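Local structure of 5-dehydro-2-deoxygluconokinase (2QCV) at residues E254-L266 / E320-A332. The protein probably phosphorylates 5-dehydro-2-deoxy-D-gluconate with ATP, giving the 6-phosphate on the inositol degradation pathway. Sequence-based numbering, arbitrary orientation.
Sequences EAYRGYAYKTKVL and EALIEKDETITIA
E327 O takes two hydrogen bonds, from K262 N at 2.9 Å and from a water that also donates to K262 O, while the CA of Y261 makes a weaker CA-H...O approach. Two residues along each chain, I329 N gives its hydrogen to A260 O (2.8 Å). The two backbone bonds frame Y261 and T328 as a non-hydrogen-bonded antiparallel pair, a single bridge with CA atoms 4.1 Å apart. In this PfkB (ribokinase-like) kinase, strand 255-258 is the outermost of the large sheet within this chain, and the C-terminal tail pairs with the chain just past it.

With T328 CG2 anti to its carbonyl carbon and OG1 between N and C (chi1 53°), the methyl lies over one face of the Y261 ring, 3.6 Å from its centroid, a CH-pi contact that suits a beta-branched residue. L322 CD2 packs against Y261 CB at 3.9 Å. Beyond the ring, Y261 OH gives its hydrogen to a water 2.6 Å away, which donates to I323 O and D326 OD1, tying the phenol to the end of helix 316-325. There D326 turns the chain out of the helix with positive phi, which aspartate tolerates fairly well.

Were Y261 cut back to an alanine, the T328 CG2 methyl would probably face a gap and the water would lose its phenol donor. Next to the bridge, A260 CB meets I329 CD1 at 4.0 Å, and a water bridges A260 N to I329 O.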
loop_
_atom_site.group_PDB
_atom_site.type_symbol
_atom_site.label_atom_id
_atom_site.label_comp_id
_atom_site.label_asym_id
_atom_site.label_seq_id
_atom_site.Cartn_x
_atom_site.Cartn_y
_atom_site.Cartn_z
ATOM N N GLU A 254 40.090 -19.281 -20.722
ATOM C CA GLU A 254 41.128 -19.288 -19.687
ATOM C C GLU A 254 40.474 -19.222 -18.306
ATOM O O GLU A 254 39.303 -18.850 -18.189
ATOM C CB GLU A 254 42.090 -18.118 -19.900
ATOM C CG GLU A 254 42.708 -18.116 -21.296
ATOM C CD GLU A 254 43.574 -19.366 -21.578
ATOM O OE1 GLU A 254 44.247 -19.870 -20.631
ATOM O OE2 GLU A 254 43.568 -19.836 -22.750
ATOM N N ALA A 255 41.211 -19.645 -17.281
ATOM C CA ALA A 255 40.745 -19.603 -15.888
ATOM C C ALA A 255 41.907 -19.195 -15.001
ATOM O O ALA A 255 43.073 -19.605 -15.251
ATOM C CB ALA A 255 40.196 -20.943 -15.444
ATOM N N TYR A 256 41.617 -18.383 -13.993
ATOM C CA TYR A 256 42.637 -17.807 -13.100
ATOM C C TYR A 256 42.170 -17.986 -11.675
ATOM O O TYR A 256 40.961 -18.005 -11.428
ATOM C CB TYR A 256 42.811 -16.303 -13.367
ATOM C CG TYR A 256 43.178 -16.020 -14.783
ATOM C CD1 TYR A 256 44.502 -15.999 -15.169
ATOM C CD2 TYR A 256 42.187 -15.796 -15.759
ATOM C CE1 TYR A 256 44.856 -15.752 -16.474
ATOM C CE2 TYR A 256 42.536 -15.541 -17.076
ATOM C CZ TYR A 256 43.884 -15.521 -17.419
ATOM O OH TYR A 256 44.315 -15.304 -18.718
ATOM N N ARG A 257 43.113 -18.123 -10.751
ATOM C CA ARG A 257 42.800 -18.370 -9.357
ATOM C C ARG A 257 43.412 -17.298 -8.489
ATOM O O ARG A 257 44.534 -16.850 -8.727
ATOM C CB ARG A 257 43.320 -19.762 -8.966
ATOM C CG ARG A 257 43.239 -20.040 -7.503
ATOM C CD ARG A 257 44.121 -21.200 -7.148
ATOM N NE ARG A 257 43.580 -22.491 -7.565
ATOM C CZ ARG A 257 42.909 -23.319 -6.766
ATOM N NH1 ARG A 257 42.604 -22.989 -5.506
ATOM N NH2 ARG A 257 42.513 -24.479 -7.251
ATOM N N GLY A 258 42.623 -16.851 -7.532
ATOM C CA GLY A 258 43.014 -15.916 -6.479
ATOM C C GLY A 258 42.867 -16.571 -5.122
ATOM O O GLY A 258 42.178 -17.623 -4.991
ATOM N N TYR A 259 43.443 -15.913 -4.107
ATOM C CA TYR A 259 43.586 -16.464 -2.778
ATOM C C TYR A 259 43.152 -15.441 -1.749
ATOM O O TYR A 259 43.509 -14.256 -1.847
ATOM C CB TYR A 259 45.065 -16.886 -2.500
ATOM C CG TYR A 259 45.619 -17.700 -3.648
ATOM C CD1 TYR A 259 45.428 -19.082 -3.700
ATOM C CD2 TYR A 259 46.215 -17.074 -4.732
ATOM C CE1 TYR A 259 45.868 -19.802 -4.787
ATOM C CE2 TYR A 259 46.635 -17.788 -5.813
ATOM C CZ TYR A 259 46.471 -19.163 -5.818
ATOM O OH TYR A 259 46.912 -19.850 -6.925
ATOM N N ALA A 260 42.404 -15.932 -0.769
ATOM C CA ALA A 260 42.096 -15.158 0.450
ATOM C C ALA A 260 43.374 -14.854 1.210
ATOM O O ALA A 260 44.295 -15.698 1.257
ATOM C CB ALA A 260 41.117 -15.894 1.345
ATOM N N TYR A 261 43.435 -13.648 1.785
ATOM C CA TYR A 261 44.561 -13.263 2.650
ATOM C C TYR A 261 44.259 -13.582 4.101
ATOM O O TYR A 261 43.130 -13.433 4.535
ATOM C CB TYR A 261 44.928 -11.790 2.435
ATOM C CG TYR A 261 45.662 -11.628 1.142
ATOM C CD1 TYR A 261 44.972 -11.497 -0.066
ATOM C CD2 TYR A 261 47.044 -11.655 1.104
ATOM C CE1 TYR A 261 45.648 -11.388 -1.290
ATOM C CE2 TYR A 261 47.731 -11.542 -0.097
ATOM C CZ TYR A 261 47.039 -11.430 -1.288
ATOM O OH TYR A 261 47.727 -11.361 -2.453
ATOM N N LYS A 262 45.246 -14.124 4.818
ATOM C CA LYS A 262 45.146 -14.363 6.253
ATOM C C LYS A 262 44.798 -13.028 6.911
ATOM O O LYS A 262 45.406 -12.011 6.596
ATOM C CB LYS A 262 46.478 -14.867 6.822
ATOM C CG LYS A 262 46.975 -16.215 6.310
ATOM C CD LYS A 262 48.220 -16.668 7.104
ATOM C CE LYS A 262 48.825 -17.994 6.614
ATOM N NZ LYS A 262 47.817 -18.943 6.089
ATOM N N THR A 263 43.820 -13.005 7.802
ATOM C CA THR A 263 43.404 -11.716 8.381
ATOM C C THR A 263 42.840 -11.861 9.791
ATOM O O THR A 263 42.218 -12.870 10.110
ATOM C CB THR A 263 42.462 -10.881 7.389
ATOM O OG1 THR A 263 41.242 -10.469 8.005
ATOM C CG2 THR A 263 42.132 -11.648 6.102
ATOM N N LYS A 264 43.140 -10.874 10.635
ATOM C CA LYS A 264 42.523 -10.761 11.974
ATOM C C LYS A 264 41.203 -10.027 11.787
ATOM O O LYS A 264 41.167 -8.819 11.714
ATOM C CB LYS A 264 43.456 -10.025 12.943
ATOM N N VAL A 265 40.125 -10.781 11.639
ATOM C CA VAL A 265 38.835 -10.220 11.266
ATOM C C VAL A 265 38.210 -9.464 12.451
ATOM O O VAL A 265 38.200 -9.964 13.588
ATOM C CB VAL A 265 37.866 -11.327 10.756
ATOM C CG1 VAL A 265 36.525 -10.727 10.301
ATOM C CG2 VAL A 265 38.508 -12.119 9.618
ATOM N N LEU A 266 37.734 -8.251 12.175
ATOM C CA LEU A 266 36.905 -7.482 13.122
ATOM C C LEU A 266 35.420 -7.533 12.724
ATOM O O LEU A 266 34.576 -7.882 13.557
ATOM C CB LEU A 266 37.378 -6.024 13.202
ATOM C CG LEU A 266 38.873 -5.793 13.497
ATOM C CD1 LEU A 266 39.201 -4.281 13.603
ATOM C CD2 LEU A 266 39.364 -6.539 14.747
ATOM N N GLU A 320 49.050 -3.244 -1.856
ATOM C CA GLU A 320 50.288 -3.769 -2.467
ATOM C C GLU A 320 51.275 -4.369 -1.439
ATOM O O GLU A 320 51.910 -5.401 -1.699
ATOM C CB GLU A 320 50.916 -2.725 -3.370
ATOM C CG GLU A 320 50.077 -2.556 -4.624
ATOM C CD GLU A 320 50.521 -1.456 -5.562
ATOM O OE1 GLU A 320 51.379 -0.638 -5.169
ATOM O OE2 GLU A 320 49.993 -1.426 -6.711
ATOM N N ALA A 321 51.353 -3.755 -0.264
ATOM C CA ALA A 321 52.167 -4.266 0.811
ATOM C C ALA A 321 51.653 -5.649 1.280
ATOM O O ALA A 321 52.437 -6.553 1.612
ATOM C CB ALA A 321 52.165 -3.270 1.962
ATOM N N LEU A 322 50.337 -5.797 1.328
ATOM C CA LEU A 322 49.731 -7.055 1.777
ATOM C C LEU A 322 49.990 -8.136 0.732
ATOM O O LEU A 322 50.301 -9.288 1.083
ATOM C CB LEU A 322 48.228 -6.874 2.091
ATOM C CG LEU A 322 47.586 -8.061 2.808
ATOM C CD1 LEU A 322 48.103 -8.140 4.259
ATOM C CD2 LEU A 322 46.028 -8.034 2.740
ATOM N N ILE A 323 49.859 -7.764 -0.544
ATOM C CA ILE A 323 50.173 -8.695 -1.655
ATOM C C ILE A 323 51.641 -9.132 -1.598
ATOM O O ILE A 323 51.945 -10.323 -1.727
ATOM C CB ILE A 323 49.836 -8.098 -3.034
ATOM C CG1 ILE A 323 48.314 -7.901 -3.174
ATOM C CG2 ILE A 323 50.371 -9.005 -4.170
ATOM C CD1 ILE A 323 47.898 -7.165 -4.492
ATOM N N GLU A 324 52.547 -8.170 -1.384
ATOM C CA GLU A 324 53.966 -8.488 -1.288
ATOM C C GLU A 324 54.232 -9.415 -0.101
ATOM O O GLU A 324 55.015 -10.361 -0.213
ATOM C CB GLU A 324 54.805 -7.212 -1.165
ATOM C CG GLU A 324 54.848 -6.404 -2.465
ATOM N N LYS A 325 53.590 -9.153 1.031
ATOM C CA LYS A 325 53.777 -9.993 2.225
ATOM C C LYS A 325 53.310 -11.444 1.943
ATOM O O LYS A 325 53.892 -12.392 2.445
ATOM C CB LYS A 325 53.084 -9.374 3.438
ATOM C CG LYS A 325 53.190 -10.208 4.702
ATOM C CD LYS A 325 52.534 -9.554 5.949
ATOM C CE LYS A 325 53.570 -9.203 7.020
ATOM N NZ LYS A 325 52.975 -8.933 8.376
ATOM N N ASP A 326 52.264 -11.592 1.130
ATOM C CA ASP A 326 51.853 -12.887 0.528
ATOM C C ASP A 326 51.507 -13.933 1.575
ATOM O O ASP A 326 51.883 -15.091 1.461
ATOM C CB ASP A 326 52.903 -13.398 -0.456
ATOM C CG ASP A 326 52.419 -14.595 -1.304
ATOM O OD1 ASP A 326 51.202 -14.730 -1.632
ATOM O OD2 ASP A 326 53.295 -15.393 -1.667
ATOM N N GLU A 327 50.750 -13.514 2.581
ATOM C CA GLU A 327 50.245 -14.423 3.607
ATOM C C GLU A 327 48.808 -14.771 3.242
ATOM O O GLU A 327 47.867 -14.093 3.633
ATOM C CB GLU A 327 50.358 -13.811 5.013
ATOM C CG GLU A 327 51.818 -13.664 5.440
ATOM C CD GLU A 327 52.007 -13.039 6.821
ATOM O OE1 GLU A 327 51.017 -12.562 7.430
ATOM O OE2 GLU A 327 53.172 -13.027 7.287
ATOM N N THR A 328 48.666 -15.818 2.441
ATOM C CA THR A 328 47.383 -16.179 1.874
ATOM C C THR A 328 46.974 -17.524 2.427
ATOM O O THR A 328 47.779 -18.194 3.085
ATOM C CB THR A 328 47.462 -16.269 0.354
ATOM O OG1 THR A 328 48.536 -17.148 0.014
ATOM C CG2 THR A 328 47.680 -14.878 -0.284
ATOM N N ILE A 329 45.713 -17.884 2.183
ATOM C CA ILE A 329 45.139 -19.163 2.618
ATOM C C ILE A 329 45.088 -20.122 1.413
ATOM O O ILE A 329 44.491 -19.815 0.384
ATOM C CB ILE A 329 43.713 -19.004 3.155
ATOM C CG1 ILE A 329 43.704 -18.053 4.364
ATOM C CG2 ILE A 329 43.119 -20.370 3.553
ATOM C CD1 ILE A 329 42.305 -17.624 4.792
ATOM N N THR A 330 45.709 -21.278 1.547
ATOM C CA THR A 330 45.700 -22.269 0.455
ATOM C C THR A 330 45.271 -23.648 0.943
ATOM O O THR A 330 45.216 -24.592 0.152
ATOM C CB THR A 330 47.081 -22.356 -0.264
ATOM O OG1 THR A 330 48.086 -22.807 0.651
ATOM C CG2 THR A 330 47.513 -21.010 -0.890
ATOM N N ILE A 331 44.929 -23.776 2.222
ATOM C CA ILE A 331 44.699 -25.086 2.786
ATOM C C ILE A 331 43.268 -25.510 2.516
ATOM O O ILE A 331 43.016 -26.696 2.256
ATOM C CB ILE A 331 45.116 -25.127 4.298
ATOM C CG1 ILE A 331 45.281 -26.558 4.799
ATOM C CG2 ILE A 331 44.157 -24.348 5.160
ATOM C CD1 ILE A 331 46.342 -27.309 4.056
ATOM N N ALA A 332 42.358 -24.525 2.535
ATOM C CA ALA A 332 40.941 -24.693 2.211
ATOM C C ALA A 332 40.675 -25.098 0.738
ATOM O O ALA A 332 41.266 -24.627 -0.248
ATOM C CB ALA A 332 40.185 -23.389 2.538
ATOM O OXT ALA A 332 39.791 -25.915 0.498
HETATM O O HOH W 1 42.150 -18.791 -0.597
HETATM O O HOH W 2 50.178 -12.278 -2.484
HETATM O O HOH W 3 47.631 -11.602 5.015
#